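Local coordinates for disulfide bond forming protein (DsbF) (Mycobacterium tuberculosis, PDB 3IOS) that probably acts outside the cell as a thioredoxin-fold oxidoreductase that introduces disulfide bonds into reduced, unfolded secreted proteins, at residues H30-E35 with T96-A101. Numbering follows the deposited sequence.
Sequences HDFHGE and TFTQLA
The phenyl ring of F32 overlaps the forked end of L100, whose two methyls follow the run of F32 atoms from CB through CG and CD2 to CE2. L100 CD2 sits against the root of the ring, 3.8 Å from F32 CG and equally close to its CB, while L100 CD1 reaches further out, 3.9 Å from F32 CD2. A chi1 of 177° places F32 CG opposite the backbone N and beside the carbonyl carbon, which carries the ring from strand 31-33 towards the side chains of strand 98-101. The side chains of F32 and L100 cross at about a right angle, and the methyls approach the ring obliquely, in apolar contact. T98, two residues before L100 and pointing its side chain to the same side of the chain, adds a lighter touch through its methyl: CG2 lies 4.3 Å from F32 CD1, on the other ortho carbon. The backbones stay apart, the CA atoms of F32 and L100 being 8.0 Å from each other.

The contact sets the small N-terminal hairpin, strands 23-25 and 31-33, against an outermost strand of the central mixed sheet of the thioredoxin fold. V74 of the adjacent strand 72-77 touches both F32 and L100. Backbone hydrogen bonding between Q99 and L27 also ties the hairpin turn to strand 98-101.

Since only carbon atoms meet among F32, L100 and T98, this side-chain contact is non-directional van der Waals and hydrophobic packing, with no hydrogen bond between the two segments to fix its angle.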
loop_
_atom_site.group_PDB
_atom_site.type_symbol
_atom_site.label_atom_id
_atom_site.label_comp_id
_atom_site.label_asym_id
_atom_site.label_seq_id
_atom_site.Cartn_x
_atom_site.Cartn_y
_atom_site.Cartn_z
ATOM N N HIS A 30 -11.766 7.638 7.045
ATOM C CA HIS A 30 -12.727 6.603 6.665
ATOM C C HIS A 30 -12.327 5.220 7.176
ATOM O O HIS A 30 -11.153 4.959 7.434
ATOM C CB HIS A 30 -12.875 6.557 5.141
ATOM C CG HIS A 30 -13.411 7.821 4.545
ATOM N ND1 HIS A 30 -14.697 8.262 4.765
ATOM C CD2 HIS A 30 -12.828 8.746 3.744
ATOM C CE1 HIS A 30 -14.886 9.403 4.127
ATOM N NE2 HIS A 30 -13.767 9.720 3.500
ATOM N N ASP A 31 -13.309 4.336 7.338
ATOM C CA ASP A 31 -13.018 2.977 7.788
ATOM C C ASP A 31 -12.625 2.156 6.566
ATOM O O ASP A 31 -13.213 2.308 5.498
ATOM C CB ASP A 31 -14.248 2.342 8.446
ATOM C CG ASP A 31 -14.564 2.944 9.800
ATOM O OD1 ASP A 31 -13.718 2.844 10.714
ATOM O OD2 ASP A 31 -15.661 3.516 9.952
ATOM N N PHE A 32 -11.632 1.288 6.726
ATOM C CA PHE A 32 -11.170 0.443 5.629
ATOM C C PHE A 32 -11.133 -1.018 6.051
ATOM O O PHE A 32 -10.660 -1.353 7.137
ATOM C CB PHE A 32 -9.766 0.862 5.177
ATOM C CG PHE A 32 -9.194 -0.019 4.097
ATOM C CD1 PHE A 32 -9.482 0.223 2.757
ATOM C CD2 PHE A 32 -8.408 -1.118 4.427
ATOM C CE1 PHE A 32 -8.991 -0.624 1.757
ATOM C CE2 PHE A 32 -7.915 -1.970 3.437
ATOM C CZ PHE A 32 -8.210 -1.719 2.098
ATOM N N HIS A 33 -11.616 -1.889 5.174
ATOM C CA HIS A 33 -11.632 -3.313 5.452
ATOM C C HIS A 33 -10.780 -4.059 4.442
ATOM O O HIS A 33 -10.989 -3.936 3.236
ATOM C CB HIS A 33 -13.070 -3.831 5.402
ATOM C CG HIS A 33 -13.957 -3.223 6.440
ATOM N ND1 HIS A 33 -13.867 -3.548 7.777
ATOM C CD2 HIS A 33 -14.923 -2.279 6.346
ATOM C CE1 HIS A 33 -14.740 -2.830 8.461
ATOM N NE2 HIS A 33 -15.393 -2.053 7.616
ATOM N N GLY A 34 -9.817 -4.831 4.934
ATOM C CA GLY A 34 -8.968 -5.584 4.032
ATOM C C GLY A 34 -9.766 -6.514 3.136
ATOM O O GLY A 34 -9.387 -6.780 1.994
ATOM N N GLU A 35 -10.888 -7.007 3.646
ATOM C CA GLU A 35 -11.708 -7.928 2.867
ATOM C C GLU A 35 -12.285 -7.282 1.603
ATOM O O GLU A 35 -12.718 -7.979 0.681
ATOM C CB GLU A 35 -12.837 -8.492 3.735
ATOM C CG GLU A 35 -12.373 -9.335 4.929
ATOM C CD GLU A 35 -12.126 -8.522 6.195
ATOM O OE1 GLU A 35 -12.000 -9.139 7.278
ATOM O OE2 GLU A 35 -12.056 -7.277 6.121
ATOM N N THR A 96 -4.239 10.262 -4.744
ATOM C CA THR A 96 -5.245 9.657 -5.612
ATOM C C THR A 96 -5.703 8.259 -5.173
ATOM O O THR A 96 -6.743 7.773 -5.623
ATOM C CB THR A 96 -4.726 9.575 -7.066
ATOM O OG1 THR A 96 -4.339 10.885 -7.501
ATOM C CG2 THR A 96 -5.803 9.048 -7.998
ATOM N N PHE A 97 -4.932 7.596 -4.316
ATOM C CA PHE A 97 -5.346 6.279 -3.850
ATOM C C PHE A 97 -5.386 6.222 -2.329
ATOM O O PHE A 97 -4.799 7.064 -1.644
ATOM C CB PHE A 97 -4.451 5.172 -4.445
ATOM C CG PHE A 97 -2.991 5.288 -4.101
ATOM C CD1 PHE A 97 -2.475 4.659 -2.969
ATOM C CD2 PHE A 97 -2.121 5.982 -4.935
ATOM C CE1 PHE A 97 -1.118 4.718 -2.680
ATOM C CE2 PHE A 97 -0.759 6.047 -4.653
ATOM C CZ PHE A 97 -0.254 5.413 -3.522
ATOM N N THR A 98 -6.109 5.240 -1.807
ATOM C CA THR A 98 -6.271 5.072 -0.369
ATOM C C THR A 98 -4.972 5.031 0.423
ATOM O O THR A 98 -4.035 4.323 0.057
ATOM C CB THR A 98 -7.055 3.780 -0.052
ATOM O OG1 THR A 98 -8.309 3.796 -0.745
ATOM C CG2 THR A 98 -7.310 3.663 1.446
ATOM N N GLN A 99 -4.928 5.791 1.516
ATOM C CA GLN A 99 -3.761 5.814 2.396
ATOM C C GLN A 99 -4.214 5.432 3.810
ATOM O O GLN A 99 -5.095 6.077 4.375
ATOM C CB GLN A 99 -3.131 7.211 2.433
ATOM C CG GLN A 99 -2.571 7.705 1.112
ATOM C CD GLN A 99 -1.413 6.873 0.618
ATOM O OE1 GLN A 99 -0.793 6.126 1.383
ATOM N NE2 GLN A 99 -1.103 7.001 -0.667
ATOM N N LEU A 100 -3.621 4.384 4.374
ATOM C CA LEU A 100 -3.972 3.951 5.727
ATOM C C LEU A 100 -2.972 4.472 6.746
ATOM O O LEU A 100 -1.759 4.405 6.536
ATOM C CB LEU A 100 -4.004 2.423 5.821
ATOM C CG LEU A 100 -4.862 1.697 4.788
ATOM C CD1 LEU A 100 -4.848 0.210 5.084
ATOM C CD2 LEU A 100 -6.273 2.241 4.816
ATOM N N ALA A 101 -3.484 4.988 7.859
ATOM C CA ALA A 101 -2.622 5.496 8.925
ATOM C C ALA A 101 -2.462 4.372 9.946
ATOM O O ALA A 101 -3.234 4.280 10.903
ATOM C CB ALA A 101 -3.255 6.720 9.571
#